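PDB 4QDG: putative adhesin, which probably serves as an outer-membrane-anchored lipoprotein of the FimB/Mfa2 family, acting in cell adhesion as part of a pilus, and binds magnesium ions. Local coordinates for residues A[225-230]-A[268-273]; A[146-151]-A[276-281]. One frame throughout, in Å; residues are numbered along the deposited sequence.

Interaction 1 (A[225-230]-A[268-273]); sequences RLMVRD and DSQEFL. With MG (magnesium ion), chain D.
With CG swung anti to the backbone N (chi1 -165°) and the chain bent at the next bond (chi2 51°), Gln270 folds its amide back from the first turn of helix 269-275 onto the backbone of Leu226, Met227 and Val228. The amide bridges the two ends of that backbone run. Its NE2 donates to Leu226 O at 2.9 Å, nearly straight and within both the amide and carbonyl planes, and its OE1 accepts from Val228 N at 3.2 Å. One bond given by NE2 and one taken by OE1 fix which way round the amide lies, while a water joins OE1 to Val228 O. Met227 CB lies 3.5 Å from the same OE1, and the guanidinium of Arg225, its plane 80° from that of the amide, forms a salt bridge through NE with Asp274, whose OD1 also accepts from Gln270 NE2. One turn on, Leu273 packs CD1 against Val228 CG2 at 3.8 Å, and a second water links Leu273 O, a magnesium ligand, to Leu226 N. The contact thus pins the loop after strand 213-223 against the N-terminal part of helix 269-275; Val228 also touches helix 252-263, and Leu226 rests on Asn151 of strand 140-159.

Interaction 2 (A[146-151]-A[276-281]); sequences MMKNTN and ESEWSM. With MG (magnesium ion), chain D.
Asn151 OD1 is gripped from two directions: it binds the magnesium ion at 2.3 Å and accepts a hydrogen bond from Trp279 NE1 at 2.9 Å. The N-H runs almost straight (169°) and the oxygen sits in the plane of the indole, at its edge, but the donor meets OD1 from above the amide's carbonyl plane. With chi1 -67°, CG of Asn151 stands beside the backbone N, and its side chain runs alongside that of Trp279, amide and ring planes 44° apart. Ser224 O takes a bond from ND2, so both ends of the amide are held. The magnesium ion also binds Glu276 O at 2.2 Å, so Asn151 OD1 and Glu276 O can lie 3.2 Å apart without a hydrogen bond. This contact lies where strands 140-159 and 278-285, parallel neighbours in this member of the fimbrillin superfamily, come together just after helix 269-275. Elsewhere in the contact Lys148, extended beyond CG, lays CD and CE along Ser277, and NZ donates a hydrogen bond to Ser277 OG at 2.9 Å. A water ties NZ to Ser277 O and Glu278 OE2, bridging opposite charges too far apart for a salt bridge. Glu276 turns its carboxylate back on its own chain: OE2 accepts from Glu278 N at 3.1 Å, and Glu276 CG lies 3.6 Å above the plane of the Trp279 ring, offset toward its rim.

Interactions 1 and 2 share one magnesium ion: Leu273 O comes from interaction 1, Asn151 OD1 and Glu276 O from interaction 2, and a common water, 2.2 Å from the metal, adds a fourth oxygen. Their centres lie about 11 Å apart. Helix 269-275 leads directly into strand 278-285, so the ion ties this helix-to-strand turn to strand 140-159. Packing also joins the two: Phe272 CE2 meets Trp279 CH2 at 3.5 Å with the rings steeply inclined, Leu226 CG approaches Asn151 ND2 at 3.6 Å, and Arg225 NE lies 3.5 Å from Met147 CE. A separate magnesium site, formed by Asp36, Cys37, Cys86 and His124, has its ion about 11 Å from the Thr150 side chain of interaction 2.

Interaction 1 (A[225-230]-A[268-273])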
loop_
_atom_site.group_PDB
_atom_site.type_symbol
_atom_site.label_atom_id
_atom_site.label_comp_id
_atom_site.label_asym_id
_atom_site.label_seq_id
_atom_site.Cartn_x
_atom_site.Cartn_y
_atom_site.Cartn_z
ATOM N N ARG A 225 4.385 -2.174 -0.716
ATOM C CA ARG A 225 4.944 -1.006 -0.028
ATOM C C ARG A 225 6.083 -0.284 -0.788
ATOM O O ARG A 225 7.034 -0.898 -1.296
ATOM C CB ARG A 225 5.405 -1.388 1.385
ATOM C CG ARG A 225 5.559 -0.211 2.309
ATOM C CD ARG A 225 6.058 -0.602 3.670
ATOM N NE ARG A 225 6.236 0.571 4.536
ATOM C CZ ARG A 225 6.792 0.528 5.742
ATOM N NH1 ARG A 225 7.261 -0.618 6.225
ATOM N NH2 ARG A 225 6.912 1.634 6.463
ATOM N N LEU A 226 5.955 1.044 -0.837
ATOM C CA LEU A 226 6.944 1.960 -1.402
ATOM C C LEU A 226 7.861 2.427 -0.266
ATOM O O LEU A 226 7.387 3.032 0.702
ATOM C CB LEU A 226 6.258 3.146 -2.068
ATOM C CG LEU A 226 5.404 2.833 -3.304
ATOM C CD1 LEU A 226 4.634 4.105 -3.762
ATOM C CD2 LEU A 226 6.283 2.216 -4.426
HETATM N N MSE A 227 9.148 2.049 -0.320
HETATM C CA MSE A 227 10.127 2.395 0.703
HETATM C C MSE A 227 11.414 2.948 0.134
HETATM O O MSE A 227 11.916 2.437 -0.857
HETATM C CB MSE A 227 10.510 1.162 1.558
HETATM C CG MSE A 227 9.369 0.598 2.371
HETATM SE SE MSE A 227 9.971 -0.560 3.815
HETATM C CE MSE A 227 10.549 0.842 5.190
ATOM N N VAL A 228 12.005 3.925 0.828
ATOM C CA VAL A 228 13.361 4.396 0.532
ATOM C C VAL A 228 14.307 3.389 1.220
ATOM O O VAL A 228 14.224 3.210 2.435
ATOM C CB VAL A 228 13.620 5.846 1.038
ATOM C CG1 VAL A 228 15.093 6.218 0.878
ATOM C CG2 VAL A 228 12.734 6.858 0.329
ATOM N N ARG A 229 15.153 2.714 0.469
ATOM C CA ARG A 229 16.155 1.791 1.032
ATOM C C ARG A 229 17.355 1.768 0.115
ATOM O O ARG A 229 17.219 2.114 -1.054
ATOM C CB ARG A 229 15.610 0.378 1.294
ATOM C CG ARG A 229 15.139 -0.330 0.042
ATOM C CD ARG A 229 13.865 -1.057 0.354
ATOM N NE ARG A 229 13.435 -1.936 -0.738
ATOM C CZ ARG A 229 12.555 -1.599 -1.674
ATOM N NH1 ARG A 229 12.065 -0.371 -1.723
ATOM N NH2 ARG A 229 12.162 -2.486 -2.571
ATOM N N ASP A 230 18.529 1.395 0.630
ATOM C CA ASP A 230 19.722 1.450 -0.208
ATOM C C ASP A 230 19.888 0.187 -1.091
ATOM O O ASP A 230 20.723 0.226 -1.984
ATOM C CB ASP A 230 21.011 1.786 0.605
ATOM C CG ASP A 230 21.343 0.922 1.806
ATOM O OD1 ASP A 230 20.969 -0.278 1.808
ATOM O OD2 ASP A 230 22.031 1.427 2.730
ATOM N N ASP A 268 8.347 13.334 7.039
ATOM C CA ASP A 268 9.322 12.277 6.850
ATOM C C ASP A 268 9.039 11.587 5.502
ATOM O O ASP A 268 7.871 11.420 5.145
ATOM C CB ASP A 268 9.298 11.283 8.023
ATOM C CG ASP A 268 10.236 10.125 7.795
ATOM O OD1 ASP A 268 11.461 10.373 7.645
ATOM O OD2 ASP A 268 9.742 8.990 7.624
ATOM N N SER A 269 10.099 11.259 4.741
ATOM C CA SER A 269 9.979 10.646 3.409
ATOM C C SER A 269 9.180 9.328 3.443
ATOM O O SER A 269 8.246 9.166 2.648
ATOM C CB SER A 269 11.349 10.431 2.787
ATOM O OG SER A 269 11.843 11.693 2.372
ATOM N N GLN A 270 9.503 8.437 4.382
ATOM C CA GLN A 270 8.808 7.147 4.542
ATOM C C GLN A 270 7.342 7.346 4.952
ATOM O O GLN A 270 6.465 6.664 4.422
ATOM C CB GLN A 270 9.534 6.210 5.539
ATOM C CG GLN A 270 9.026 4.761 5.418
ATOM C CD GLN A 270 9.042 4.253 3.980
ATOM O OE1 GLN A 270 10.084 4.211 3.323
ATOM N NE2 GLN A 270 7.877 3.925 3.439
ATOM N N GLU A 271 7.081 8.302 5.856
ATOM C CA GLU A 271 5.721 8.658 6.319
ATOM C C GLU A 271 4.845 9.089 5.153
ATOM O O GLU A 271 3.682 8.695 5.085
ATOM C CB GLU A 271 5.771 9.765 7.379
ATOM C CG GLU A 271 4.392 10.224 7.844
ATOM C CD GLU A 271 4.358 11.156 9.041
ATOM O OE1 GLU A 271 5.438 11.581 9.502
ATOM O OE2 GLU A 271 3.246 11.466 9.519
ATOM N N PHE A 272 5.393 9.923 4.263
ATOM C CA PHE A 272 4.745 10.400 3.036
ATOM C C PHE A 272 4.437 9.195 2.127
ATOM O O PHE A 272 3.303 9.064 1.630
ATOM C CB PHE A 272 5.673 11.427 2.324
ATOM C CG PHE A 272 5.218 11.870 0.958
ATOM C CD1 PHE A 272 4.158 12.761 0.815
ATOM C CD2 PHE A 272 5.827 11.369 -0.193
ATOM C CE1 PHE A 272 3.719 13.156 -0.457
ATOM C CE2 PHE A 272 5.392 11.766 -1.456
ATOM C CZ PHE A 272 4.350 12.667 -1.577
ATOM N N LEU A 273 5.428 8.299 1.939
ATOM C CA LEU A 273 5.229 7.111 1.094
ATOM C C LEU A 273 4.219 6.134 1.696
ATOM O O LEU A 273 3.571 5.404 0.935
ATOM C CB LEU A 273 6.535 6.385 0.812
ATOM C CG LEU A 273 7.599 7.170 0.043
ATOM C CD1 LEU A 273 8.947 6.466 0.153
ATOM C CD2 LEU A 273 7.180 7.381 -1.437
HETATM MG MG MG D . 1.617 4.481 0.396
HETATM O O HOH W 1 3.735 2.537 0.625
HETATM O O HOH W 2 12.511 4.145 4.607
HETATM O O HOH W 3 0.360 2.990 1.318
#

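Interaction 2 (A[146-151]-A[276-281])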
loop_
_atom_site.group_PDB
_atom_site.type_symbol
_atom_site.label_atom_id
_atom_site.label_comp_id
_atom_site.label_asym_id
_atom_site.label_seq_id
_atom_site.Cartn_x
_atom_site.Cartn_y
_atom_site.Cartn_z
HETATM N N MSE A 146 -2.848 1.432 12.796
HETATM C CA MSE A 146 -2.439 0.707 11.612
HETATM C C MSE A 146 -2.075 1.576 10.412
HETATM O O MSE A 146 -2.502 2.731 10.305
HETATM C CB MSE A 146 -3.524 -0.277 11.246
HETATM C CG MSE A 146 -3.711 -1.292 12.367
HETATM SE SE MSE A 146 -5.144 -2.428 11.989
HETATM C CE MSE A 146 -4.213 -3.683 10.794
HETATM N N MSE A 147 -1.244 0.994 9.523
HETATM C CA MSE A 147 -0.835 1.649 8.291
HETATM C C MSE A 147 -1.212 0.794 7.099
HETATM O O MSE A 147 -1.425 -0.389 7.264
HETATM C CB MSE A 147 0.654 1.997 8.274
HETATM C CG MSE A 147 1.592 0.795 8.268
HETATM SE SE MSE A 147 3.351 1.359 7.661
HETATM C CE MSE A 147 3.041 1.083 5.898
ATOM N N LYS A 148 -1.321 1.413 5.915
ATOM C CA LYS A 148 -1.669 0.749 4.662
ATOM C C LYS A 148 -0.365 0.449 3.893
ATOM O O LYS A 148 0.466 1.340 3.727
ATOM C CB LYS A 148 -2.624 1.663 3.867
ATOM C CG LYS A 148 -3.161 1.060 2.582
ATOM C CD LYS A 148 -4.197 1.959 1.969
ATOM C CE LYS A 148 -4.716 1.434 0.654
ATOM N NZ LYS A 148 -5.539 2.478 -0.027
ATOM N N ASN A 149 -0.178 -0.797 3.456
ATOM C CA ASN A 149 1.037 -1.232 2.742
ATOM C C ASN A 149 0.894 -1.204 1.226
ATOM O O ASN A 149 1.909 -1.294 0.538
ATOM C CB ASN A 149 1.425 -2.676 3.141
ATOM C CG ASN A 149 1.948 -2.815 4.548
ATOM O OD1 ASN A 149 2.517 -1.896 5.116
ATOM N ND2 ASN A 149 1.853 -4.005 5.101
ATOM N N THR A 150 -0.350 -1.147 0.699
ATOM C CA THR A 150 -0.551 -1.195 -0.746
ATOM C C THR A 150 -0.722 0.227 -1.313
ATOM O O THR A 150 -1.073 1.170 -0.578
ATOM C CB THR A 150 -1.736 -2.124 -1.091
ATOM O OG1 THR A 150 -2.863 -1.754 -0.294
ATOM C CG2 THR A 150 -1.410 -3.613 -0.892
ATOM N N ASN A 151 -0.475 0.362 -2.624
ATOM C CA ASN A 151 -0.526 1.610 -3.362
ATOM C C ASN A 151 -1.162 1.437 -4.716
ATOM O O ASN A 151 -1.082 0.372 -5.320
ATOM C CB ASN A 151 0.907 2.150 -3.562
ATOM C CG ASN A 151 1.567 2.581 -2.293
ATOM O OD1 ASN A 151 1.320 3.674 -1.764
ATOM N ND2 ASN A 151 2.353 1.697 -1.738
ATOM N N GLU A 276 0.291 8.286 1.926
ATOM C CA GLU A 276 -0.352 8.406 0.638
ATOM C C GLU A 276 -0.391 7.048 -0.047
ATOM O O GLU A 276 0.638 6.392 -0.168
ATOM C CB GLU A 276 0.336 9.456 -0.258
ATOM C CG GLU A 276 -0.415 9.690 -1.569
ATOM C CD GLU A 276 -1.844 10.153 -1.382
ATOM O OE1 GLU A 276 -2.056 11.382 -1.261
ATOM O OE2 GLU A 276 -2.750 9.286 -1.332
ATOM N N SER A 277 -1.579 6.614 -0.468
ATOM C CA SER A 277 -1.740 5.314 -1.135
ATOM C C SER A 277 -2.364 5.447 -2.551
ATOM O O SER A 277 -2.442 4.462 -3.287
ATOM C CB SER A 277 -2.594 4.391 -0.269
ATOM O OG SER A 277 -3.906 4.921 -0.127
ATOM N N GLU A 278 -2.828 6.646 -2.900
ATOM C CA GLU A 278 -3.460 6.947 -4.175
ATOM C C GLU A 278 -2.597 7.952 -4.869
ATOM O O GLU A 278 -2.459 9.064 -4.385
ATOM C CB GLU A 278 -4.920 7.436 -3.992
ATOM C CG GLU A 278 -5.889 6.372 -3.474
ATOM C CD GLU A 278 -6.202 5.171 -4.360
ATOM O OE1 GLU A 278 -6.065 5.285 -5.600
ATOM O OE2 GLU A 278 -6.624 4.124 -3.811
ATOM N N TRP A 279 -1.908 7.516 -5.937
ATOM C CA TRP A 279 -0.951 8.332 -6.677
ATOM C C TRP A 279 -1.357 8.510 -8.112
ATOM O O TRP A 279 -1.917 7.590 -8.719
ATOM C CB TRP A 279 0.424 7.647 -6.649
ATOM C CG TRP A 279 0.931 7.276 -5.282
ATOM C CD1 TRP A 279 0.789 6.074 -4.653
ATOM C CD2 TRP A 279 1.756 8.081 -4.429
ATOM N NE1 TRP A 279 1.427 6.096 -3.438
ATOM C CE2 TRP A 279 2.039 7.312 -3.275
ATOM C CE3 TRP A 279 2.240 9.403 -4.504
ATOM C CZ2 TRP A 279 2.823 7.804 -2.220
ATOM C CZ3 TRP A 279 3.012 9.891 -3.457
ATOM C CH2 TRP A 279 3.290 9.094 -2.330
ATOM N N SER A 280 -1.026 9.665 -8.689
ATOM C CA SER A 280 -1.284 9.919 -10.102
ATOM C C SER A 280 -0.134 10.705 -10.674
ATOM O O SER A 280 0.439 11.564 -9.989
ATOM C CB SER A 280 -2.635 10.584 -10.355
ATOM O OG SER A 280 -2.720 11.908 -9.866
HETATM N N MSE A 281 0.293 10.328 -11.877
HETATM C CA MSE A 281 1.430 10.983 -12.514
HETATM C C MSE A 281 1.140 11.254 -13.972
HETATM O O MSE A 281 0.867 10.325 -14.728
HETATM C CB MSE A 281 2.691 10.137 -12.387
HETATM C CG MSE A 281 3.054 9.765 -10.972
HETATM SE SE MSE A 281 4.617 8.594 -10.993
HETATM C CE MSE A 281 6.005 9.966 -11.263
HETATM MG MG MG D . 1.617 4.481 0.396
HETATM O O HOH W 4 -4.687 2.441 -2.900
HETATM O O HOH W 3 0.360 2.990 1.318
#